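Long-range contacts in alpha-galactosidase (Lactobacillus brevis, PDB 3MI6), which probably hydrolyses terminal, non-reducing alpha-D-galactose residues from alpha-galactosides such as galactose oligosaccharides and galactomannans, as a member of glycosyl hydrolase family 36: residues K114-T123 / F291-S299; F534-A545 / T563-G573. All blocks are in the same frame, centred on the assembly; numbering follows the deposited sequence.

Interaction 1: K114-T123 / F291-S299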
loop_
_atom_site.group_PDB
_atom_site.type_symbol
_atom_site.label_atom_id
_atom_site.label_comp_id
_atom_site.label_asym_id
_atom_site.label_seq_id
_atom_site.Cartn_x
_atom_site.Cartn_y
_atom_site.Cartn_z
ATOM N N LYS D 114 38.742 24.605 4.197
ATOM C CA LYS D 114 38.792 23.316 3.543
ATOM C C LYS D 114 39.616 23.477 2.263
ATOM O O LYS D 114 39.338 24.350 1.446
ATOM C CB LYS D 114 37.355 22.835 3.259
ATOM C CG LYS D 114 37.216 21.606 2.355
ATOM C CD LYS D 114 37.753 20.344 3.012
ATOM C CE LYS D 114 37.346 19.081 2.256
ATOM N NZ LYS D 114 37.979 18.973 0.936
ATOM N N GLN D 115 40.650 22.659 2.103
ATOM C CA GLN D 115 41.486 22.740 0.915
ATOM C C GLN D 115 41.089 21.670 -0.086
ATOM O O GLN D 115 40.671 20.576 0.295
ATOM C CB GLN D 115 42.956 22.541 1.292
ATOM C CG GLN D 115 43.436 23.403 2.449
ATOM C CD GLN D 115 44.119 24.678 1.979
ATOM O OE1 GLN D 115 45.265 24.648 1.522
ATOM N NE2 GLN D 115 43.417 25.809 2.090
ATOM N N ARG D 116 41.248 21.977 -1.368
ATOM C CA ARG D 116 41.099 20.962 -2.404
ATOM C C ARG D 116 41.933 19.708 -2.101
ATOM O O ARG D 116 42.873 19.743 -1.297
ATOM C CB ARG D 116 41.487 21.526 -3.769
ATOM C CG ARG D 116 40.419 22.388 -4.424
ATOM C CD ARG D 116 41.037 23.332 -5.444
ATOM N NE ARG D 116 40.068 24.276 -6.001
ATOM C CZ ARG D 116 39.594 25.346 -5.367
ATOM N NH1 ARG D 116 39.976 25.627 -4.127
ATOM N NH2 ARG D 116 38.725 26.129 -5.983
ATOM N N LEU D 117 41.571 18.595 -2.730
ATOM C CA LEU D 117 42.407 17.414 -2.705
ATOM C C LEU D 117 43.419 17.535 -3.843
ATOM O O LEU D 117 43.185 18.238 -4.827
ATOM C CB LEU D 117 41.567 16.156 -2.852
ATOM C CG LEU D 117 40.703 15.838 -1.638
ATOM C CD1 LEU D 117 39.795 14.615 -1.883
ATOM C CD2 LEU D 117 41.578 15.650 -0.415
ATOM N N ALA D 118 44.548 16.864 -3.706
ATOM C CA ALA D 118 45.628 17.076 -4.637
ATOM C C ALA D 118 45.204 16.705 -6.047
ATOM O O ALA D 118 45.295 17.532 -6.957
ATOM C CB ALA D 118 46.870 16.298 -4.215
ATOM N N ASN D 119 44.735 15.475 -6.238
ATOM C CA ASN D 119 44.481 14.997 -7.596
ATOM C C ASN D 119 43.034 14.662 -7.948
ATOM O O ASN D 119 42.768 14.221 -9.064
ATOM C CB ASN D 119 45.356 13.792 -7.903
ATOM C CG ASN D 119 46.812 14.089 -7.727
ATOM O OD1 ASN D 119 47.499 13.439 -6.929
ATOM N ND2 ASN D 119 47.301 15.096 -8.460
ATOM N N LEU D 120 42.117 14.867 -7.003
ATOM C CA LEU D 120 40.714 14.547 -7.202
ATOM C C LEU D 120 39.854 15.800 -7.144
ATOM O O LEU D 120 40.157 16.726 -6.397
ATOM C CB LEU D 120 40.239 13.592 -6.107
ATOM C CG LEU D 120 40.589 12.117 -6.205
ATOM C CD1 LEU D 120 40.339 11.423 -4.874
ATOM C CD2 LEU D 120 39.785 11.484 -7.321
ATOM N N PRO D 121 38.765 15.824 -7.918
ATOM C CA PRO D 121 37.745 16.868 -7.761
ATOM C C PRO D 121 37.268 16.828 -6.323
ATOM O O PRO D 121 37.173 15.740 -5.758
ATOM C CB PRO D 121 36.617 16.408 -8.682
ATOM C CG PRO D 121 36.882 14.933 -8.926
ATOM C CD PRO D 121 38.354 14.756 -8.841
ATOM N N SER D 122 36.987 17.976 -5.725
ATOM C CA SER D 122 36.728 18.001 -4.293
ATOM C C SER D 122 36.191 19.334 -3.819
ATOM O O SER D 122 36.000 20.265 -4.601
ATOM C CB SER D 122 38.009 17.669 -3.524
ATOM O OG SER D 122 39.058 18.555 -3.888
ATOM N N THR D 123 35.961 19.425 -2.517
ATOM C CA THR D 123 35.281 20.583 -1.962
ATOM C C THR D 123 36.224 21.565 -1.311
ATOM O O THR D 123 37.242 21.194 -0.760
ATOM C CB THR D 123 34.229 20.158 -0.953
ATOM O OG1 THR D 123 34.782 19.142 -0.106
ATOM C CG2 THR D 123 33.029 19.609 -1.691
ATOM N N PHE D 291 46.764 6.508 0.087
ATOM C CA PHE D 291 45.570 6.401 -0.741
ATOM C C PHE D 291 44.446 7.302 -0.232
ATOM O O PHE D 291 44.010 7.168 0.915
ATOM C CB PHE D 291 45.091 4.947 -0.851
ATOM C CG PHE D 291 43.837 4.799 -1.650
ATOM C CD1 PHE D 291 43.882 4.805 -3.030
ATOM C CD2 PHE D 291 42.609 4.691 -1.023
ATOM C CE1 PHE D 291 42.734 4.700 -3.773
ATOM C CE2 PHE D 291 41.455 4.582 -1.761
ATOM C CZ PHE D 291 41.520 4.583 -3.140
ATOM N N GLN D 292 43.995 8.220 -1.087
ATOM C CA GLN D 292 42.888 9.148 -0.769
ATOM C C GLN D 292 41.546 8.681 -1.393
ATOM O O GLN D 292 41.476 8.470 -2.611
ATOM C CB GLN D 292 43.248 10.558 -1.277
ATOM C CG GLN D 292 42.176 11.629 -1.119
ATOM C CD GLN D 292 41.825 11.900 0.340
ATOM O OE1 GLN D 292 42.645 12.407 1.114
ATOM N NE2 GLN D 292 40.594 11.569 0.719
ATOM N N THR D 293 40.493 8.513 -0.589
ATOM C CA THR D 293 39.175 8.229 -1.186
ATOM C C THR D 293 38.555 9.492 -1.779
ATOM O O THR D 293 38.889 10.604 -1.363
ATOM C CB THR D 293 38.156 7.634 -0.204
ATOM O OG1 THR D 293 37.668 8.665 0.656
ATOM C CG2 THR D 293 38.756 6.521 0.617
ATOM N N PRO D 294 37.649 9.326 -2.765
ATOM C CA PRO D 294 36.895 10.478 -3.272
ATOM C C PRO D 294 36.005 10.938 -2.139
ATOM O O PRO D 294 35.759 10.144 -1.225
ATOM C CB PRO D 294 36.039 9.882 -4.388
ATOM C CG PRO D 294 36.609 8.556 -4.681
ATOM C CD PRO D 294 37.253 8.072 -3.427
ATOM N N GLU D 295 35.525 12.176 -2.181
ATOM C CA GLU D 295 34.707 12.698 -1.091
ATOM C C GLU D 295 33.236 12.267 -1.134
ATOM O O GLU D 295 32.617 12.196 -2.210
ATOM C CB GLU D 295 34.817 14.220 -1.039
ATOM C CG GLU D 295 36.112 14.682 -0.421
ATOM C CD GLU D 295 36.248 16.179 -0.394
ATOM O OE1 GLU D 295 35.589 16.866 -1.207
ATOM O OE2 GLU D 295 37.025 16.673 0.448
ATOM N N ALA D 296 32.683 11.984 0.043
ATOM C CA ALA D 296 31.248 11.747 0.187
ATOM C C ALA D 296 30.577 13.016 0.689
ATOM O O ALA D 296 31.050 13.612 1.643
ATOM C CB ALA D 296 31.004 10.598 1.156
ATOM N N ILE D 297 29.491 13.437 0.043
ATOM C CA ILE D 297 28.630 14.525 0.561
ATOM C C ILE D 297 27.473 13.972 1.398
ATOM O O ILE D 297 26.723 13.132 0.926
ATOM C CB ILE D 297 27.988 15.380 -0.566
ATOM C CG1 ILE D 297 29.003 15.778 -1.644
ATOM C CG2 ILE D 297 27.326 16.602 0.021
ATOM C CD1 ILE D 297 30.190 16.550 -1.129
ATOM N N LEU D 298 27.341 14.443 2.633
ATOM C CA LEU D 298 26.243 14.049 3.517
ATOM C C LEU D 298 25.394 15.255 3.935
ATOM O O LEU D 298 25.884 16.387 4.019
ATOM C CB LEU D 298 26.772 13.360 4.765
ATOM C CG LEU D 298 26.704 11.837 4.802
ATOM C CD1 LEU D 298 27.587 11.263 3.698
ATOM C CD2 LEU D 298 27.155 11.300 6.148
ATOM N N SER D 299 24.115 15.008 4.200
ATOM C CA SER D 299 23.183 16.089 4.501
ATOM C C SER D 299 21.876 15.582 5.104
ATOM O O SER D 299 21.428 14.461 4.828
ATOM C CB SER D 299 22.898 16.905 3.241
ATOM O OG SER D 299 22.451 18.194 3.586
HETATM O O HOH W 1 36.324 13.599 -4.323
#

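Interaction 2: F534-A545 / T563-G573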
loop_
_atom_site.group_PDB
_atom_site.type_symbol
_atom_site.label_atom_id
_atom_site.label_comp_id
_atom_site.label_asym_id
_atom_site.label_seq_id
_atom_site.Cartn_x
_atom_site.Cartn_y
_atom_site.Cartn_z
ATOM N N PHE D 534 26.655 11.763 -15.313
ATOM C CA PHE D 534 26.106 12.951 -14.700
ATOM C C PHE D 534 26.364 12.966 -13.193
ATOM O O PHE D 534 25.500 12.535 -12.411
ATOM C CB PHE D 534 24.602 12.990 -14.967
ATOM C CG PHE D 534 23.991 14.337 -14.776
ATOM C CD1 PHE D 534 23.666 14.781 -13.523
ATOM C CD2 PHE D 534 23.754 15.158 -15.868
ATOM C CE1 PHE D 534 23.116 16.019 -13.355
ATOM C CE2 PHE D 534 23.203 16.400 -15.718
ATOM C CZ PHE D 534 22.878 16.838 -14.458
ATOM N N ASP D 535 27.528 13.469 -12.777
ATOM C CA ASP D 535 27.898 13.382 -11.370
ATOM C C ASP D 535 28.780 14.512 -10.842
ATOM O O ASP D 535 29.372 15.255 -11.593
ATOM C CB ASP D 535 28.541 12.034 -11.086
ATOM C CG ASP D 535 29.823 11.830 -11.855
ATOM O OD1 ASP D 535 30.578 12.815 -12.053
ATOM O OD2 ASP D 535 30.078 10.673 -12.251
ATOM N N LEU D 536 28.857 14.627 -9.522
ATOM C CA LEU D 536 29.572 15.730 -8.893
ATOM C C LEU D 536 31.036 15.754 -9.341
ATOM O O LEU D 536 31.662 16.810 -9.405
ATOM C CB LEU D 536 29.438 15.678 -7.362
ATOM C CG LEU D 536 28.006 15.734 -6.770
ATOM C CD1 LEU D 536 28.008 15.374 -5.309
ATOM C CD2 LEU D 536 27.313 17.067 -6.964
ATOM N N GLY D 537 31.565 14.588 -9.687
ATOM C CA GLY D 537 32.956 14.496 -10.068
ATOM C C GLY D 537 33.246 15.371 -11.265
ATOM O O GLY D 537 34.304 15.986 -11.351
HETATM N N MSE D 538 32.307 15.424 -12.196
HETATM C CA MSE D 538 32.515 16.172 -13.424
HETATM C C MSE D 538 32.137 17.643 -13.295
HETATM O O MSE D 538 32.688 18.475 -14.012
HETATM C CB MSE D 538 31.726 15.534 -14.553
HETATM C CG MSE D 538 32.021 14.073 -14.727
HETATM SE SE MSE D 538 33.656 13.783 -15.776
HETATM C CE MSE D 538 33.101 14.630 -17.445
HETATM N N MSE D 539 31.205 17.955 -12.390
HETATM C CA MSE D 539 30.758 19.324 -12.181
HETATM C C MSE D 539 31.862 20.213 -11.596
HETATM O O MSE D 539 31.837 21.438 -11.755
HETATM C CB MSE D 539 29.532 19.377 -11.257
HETATM C CG MSE D 539 28.322 18.554 -11.711
HETATM SE SE MSE D 539 27.675 18.923 -13.532
HETATM C CE MSE D 539 26.638 17.294 -13.751
ATOM N N TYR D 540 32.814 19.600 -10.899
ATOM C CA TYR D 540 33.947 20.335 -10.377
ATOM C C TYR D 540 34.681 21.032 -11.517
ATOM O O TYR D 540 35.078 22.184 -11.394
ATOM C CB TYR D 540 34.876 19.382 -9.652
ATOM C CG TYR D 540 36.142 20.008 -9.126
ATOM C CD1 TYR D 540 37.283 20.056 -9.914
ATOM C CD2 TYR D 540 36.211 20.519 -7.834
ATOM C CE1 TYR D 540 38.439 20.607 -9.443
ATOM C CE2 TYR D 540 37.371 21.070 -7.350
ATOM C CZ TYR D 540 38.488 21.113 -8.161
ATOM O OH TYR D 540 39.674 21.662 -7.708
ATOM N N TYR D 541 34.827 20.330 -12.634
ATOM C CA TYR D 541 35.583 20.807 -13.784
ATOM C C TYR D 541 34.659 21.414 -14.820
ATOM O O TYR D 541 34.934 22.489 -15.343
ATOM C CB TYR D 541 36.332 19.643 -14.434
ATOM C CG TYR D 541 37.401 19.045 -13.565
ATOM C CD1 TYR D 541 38.631 19.674 -13.435
ATOM C CD2 TYR D 541 37.196 17.849 -12.880
ATOM C CE1 TYR D 541 39.628 19.146 -12.643
ATOM C CE2 TYR D 541 38.200 17.307 -12.080
ATOM C CZ TYR D 541 39.413 17.972 -11.974
ATOM O OH TYR D 541 40.433 17.483 -11.205
ATOM N N ALA D 542 33.581 20.689 -15.129
ATOM C CA ALA D 542 32.588 21.083 -16.130
ATOM C C ALA D 542 31.272 21.415 -15.429
ATOM O O ALA D 542 30.591 20.514 -14.933
ATOM C CB ALA D 542 32.379 19.956 -17.122
ATOM N N PRO D 543 30.895 22.704 -15.396
ATOM C CA PRO D 543 29.782 23.161 -14.555
ATOM C C PRO D 543 28.431 22.669 -15.052
ATOM O O PRO D 543 27.436 22.804 -14.347
ATOM C CB PRO D 543 29.855 24.672 -14.691
ATOM C CG PRO D 543 30.380 24.866 -16.088
ATOM C CD PRO D 543 31.420 23.782 -16.252
ATOM N N GLN D 544 28.384 22.096 -16.245
ATOM C CA GLN D 544 27.109 21.616 -16.776
ATOM C C GLN D 544 27.276 20.326 -17.564
ATOM O O GLN D 544 28.322 20.094 -18.162
ATOM C CB GLN D 544 26.442 22.686 -17.640
ATOM C CG GLN D 544 27.095 22.927 -18.974
ATOM C CD GLN D 544 26.600 24.213 -19.576
ATOM O OE1 GLN D 544 26.327 25.173 -18.857
ATOM N NE2 GLN D 544 26.463 24.243 -20.893
ATOM N N ALA D 545 26.245 19.487 -17.557
ATOM C CA ALA D 545 26.308 18.232 -18.288
ATOM C C ALA D 545 25.177 18.164 -19.301
ATOM O O ALA D 545 24.151 18.821 -19.125
ATOM C CB ALA D 545 26.244 17.056 -17.326
ATOM N N THR D 563 16.474 14.366 -11.907
ATOM C CA THR D 563 17.808 14.915 -11.747
ATOM C C THR D 563 17.847 16.006 -10.661
ATOM O O THR D 563 18.802 16.068 -9.877
ATOM C CB THR D 563 18.382 15.410 -13.096
ATOM O OG1 THR D 563 18.418 14.313 -14.019
ATOM C CG2 THR D 563 19.790 15.959 -12.920
ATOM N N SER D 564 16.805 16.835 -10.591
ATOM C CA SER D 564 16.765 17.955 -9.637
ATOM C C SER D 564 16.890 17.576 -8.153
ATOM O O SER D 564 17.325 18.391 -7.339
ATOM C CB SER D 564 15.519 18.814 -9.847
ATOM O OG SER D 564 14.344 18.079 -9.564
ATOM N N TYR D 565 16.513 16.353 -7.799
ATOM C CA TYR D 565 16.691 15.890 -6.425
ATOM C C TYR D 565 18.171 15.959 -6.053
ATOM O O TYR D 565 18.540 16.267 -4.913
ATOM C CB TYR D 565 16.140 14.474 -6.248
ATOM C CG TYR D 565 14.631 14.434 -6.176
ATOM C CD1 TYR D 565 13.858 14.199 -7.313
ATOM C CD2 TYR D 565 13.959 14.642 -4.960
ATOM C CE1 TYR D 565 12.433 14.176 -7.242
ATOM C CE2 TYR D 565 12.552 14.618 -4.879
ATOM C CZ TYR D 565 11.793 14.393 -6.026
ATOM O OH TYR D 565 10.409 14.368 -5.948
ATOM N N GLY D 566 19.029 15.694 -7.034
ATOM C CA GLY D 566 20.445 15.623 -6.783
ATOM C C GLY D 566 21.205 16.772 -7.389
ATOM O O GLY D 566 22.321 17.069 -6.965
ATOM N N TYR D 567 20.613 17.429 -8.377
ATOM C CA TYR D 567 21.356 18.424 -9.133
ATOM C C TYR D 567 20.502 19.622 -9.576
ATOM O O TYR D 567 19.455 19.461 -10.183
ATOM C CB TYR D 567 22.069 17.741 -10.317
ATOM C CG TYR D 567 22.778 16.437 -9.944
ATOM C CD1 TYR D 567 24.123 16.414 -9.648
ATOM C CD2 TYR D 567 22.091 15.236 -9.895
ATOM C CE1 TYR D 567 24.765 15.233 -9.322
ATOM C CE2 TYR D 567 22.709 14.063 -9.562
ATOM C CZ TYR D 567 24.046 14.056 -9.271
ATOM O OH TYR D 567 24.677 12.869 -8.936
ATOM N N PRO D 568 20.976 20.837 -9.277
ATOM C CA PRO D 568 20.311 22.097 -9.632
ATOM C C PRO D 568 20.279 22.288 -11.133
ATOM O O PRO D 568 21.150 21.785 -11.822
ATOM C CB PRO D 568 21.216 23.163 -9.025
ATOM C CG PRO D 568 22.249 22.420 -8.185
ATOM C CD PRO D 568 22.315 21.048 -8.694
ATOM N N GLN D 569 19.303 23.032 -11.634
ATOM C CA GLN D 569 19.127 23.202 -13.074
ATOM C C GLN D 569 20.328 23.830 -13.777
ATOM O O GLN D 569 20.505 23.653 -14.976
ATOM C CB GLN D 569 17.869 24.020 -13.374
ATOM C CG GLN D 569 17.943 25.439 -12.910
ATOM C CD GLN D 569 17.555 25.616 -11.465
ATOM O OE1 GLN D 569 17.645 24.686 -10.669
ATOM N NE2 GLN D 569 17.111 26.821 -11.114
ATOM N N ALA D 570 21.139 24.578 -13.039
ATOM C CA ALA D 570 22.342 25.169 -13.610
ATOM C C ALA D 570 23.212 24.108 -14.297
ATOM O O ALA D 570 23.893 24.388 -15.284
ATOM C CB ALA D 570 23.134 25.887 -12.526
HETATM N N MSE D 571 23.153 22.887 -13.778
HETATM C CA MSE D 571 23.983 21.792 -14.247
HETATM C C MSE D 571 23.429 21.039 -15.474
HETATM O O MSE D 571 24.161 20.286 -16.128
HETATM C CB MSE D 571 24.218 20.816 -13.102
HETATM C CG MSE D 571 25.004 21.399 -11.929
HETATM SE SE MSE D 571 25.325 20.052 -10.541
HETATM C CE MSE D 571 26.184 21.190 -9.171
HETATM N N MSE D 572 22.156 21.262 -15.797
HETATM C CA MSE D 572 21.466 20.486 -16.828
HETATM C C MSE D 572 21.359 21.181 -18.181
HETATM O O MSE D 572 20.549 22.091 -18.354
HETATM C CB MSE D 572 20.045 20.162 -16.377
HETATM C CG MSE D 572 19.900 19.067 -15.349
HETATM SE SE MSE D 572 18.016 19.013 -14.714
HETATM C CE MSE D 572 18.194 19.919 -12.965
ATOM N N GLY D 573 22.138 20.740 -19.159
ATOM C CA GLY D 573 21.906 21.203 -20.511
ATOM C C GLY D 573 20.532 20.713 -20.960
ATOM O O GLY D 573 20.108 19.642 -20.555
#

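Interaction 1: K114-T123 / F291-S299
The buried carboxylate of Glu295 is gripped at both oxygens by the loop 114-123, where that loop folds against strand 290-301 of the N-terminal beta-sandwich region. Lys114 NZ forms a salt bridge to Glu295 OE2 (2.5 Å) on its syn lone pair; the two side chains approach from opposite directions. The other oxygen, Glu295 OE1, takes two bonds from a single residue, Thr123 N at 2.9 Å and Thr123 OG1 at 2.7 Å, both tilted out of the carboxylate plane on the syn side. The lysine chain turns twice, at chi2 and chi4 (68°), curling its ammonium back over its own loop, where NZ also donates to Thr123 O (2.9 Å) and to Gln115 O. The Glu295 chain runs extended beyond CG (chi2 179°), which carries its carboxylate to Lys114 and Thr123. A water accepts from Glu295 N and donates to Pro121 O, joining the two backbones beside it.

Leu120 packs nearby in the buried half: its CD1 lies 3.9 Å from Thr293 O and touches Pro294 CA, while helix 500-518 covers the same leucine with Leu506 and Tyr509.

Toward solvent the contact thins to Leu117 and Gln292, both partly exposed and crossing at about a right angle. Leu117 CD2 meets Gln292 OE1 at 3.7 Å, a van der Waals touch; its CD1 reaches Gln292 CG and Glu295 CG. The Gln292 amide is steadied by its own segment, NE2 bonding almost straight (171°) to Thr293 O in the carbonyl plane.

Three donor atoms around one buried carboxylate, with a lysine among them, would probably favour the ionised form of Glu295, which joins the two ends of 114-123 while Leu117 and Leu120 supply the apolar part.

Interaction 2: F534-A545 / T563-G573
This contact lies in a beta-alpha-beta unit of the (beta/alpha)8 barrel, where strand 544-546, helix 553-566 and strand 572-576 follow in turn. The two parallel strands pair through Ala545 N to Met571 O (2.7 Å) and Gly573 N to Ala545 O (2.8 Å). Beside them, Phe534 drives its edge into the face of Tyr567 in a T-shaped stack, centroids 5.0 Å apart and planes at 88°. Phe534 CE1 leads, 3.5 Å from Tyr567 CG, and also meets Thr563 CG2; with CG anti to the backbone N (chi1 -162°), this torsion directs the ring between Thr563 and Tyr567, and its CZ reaches Met572 CG. Leu536 CD2 adds a contact at Tyr567 CE1. The phenol OH is bonded to Asn230. Replacing Tyr567 with an alanine would probably leave the edge of Phe534 without its aromatic face and Asn230 without its hydroxyl mate. Asp535 N-caps helix 536-539, OD1 accepting from Met538 N, while its OD2 is bonded to Ser225. The selenomethionines finish the packing: Met539 CG touches Met571 SE at 3.5 Å, the Met571 selenium sits in plane at the edge of the Tyr567 ring, and Met539 CE lies over the centre of one Phe534 face.

In the fold
Interaction 1 closes along the chain before interaction 2 opens, yet in space their centres are about 17 Å apart and they touch. Tyr540 and Gly537 of 534-545 pack on the loop 114-123: Pro121 CB lies 3.6 Å from Tyr540 CB, and Arg116 and Ser122 border the same tyrosine. Two helices serve both: helix 500-518 meets Leu120 and Met538, and helix 305-319 meets Thr123 and Ile297 as well as Leu536 and Met571. The N-terminal beta region thus abuts the barrel here. Interaction 2 is nearer the predicted substrate site: the side chain of Ala545 is about 7 Å from that of Cys527, whereas interaction 1 lies away from it.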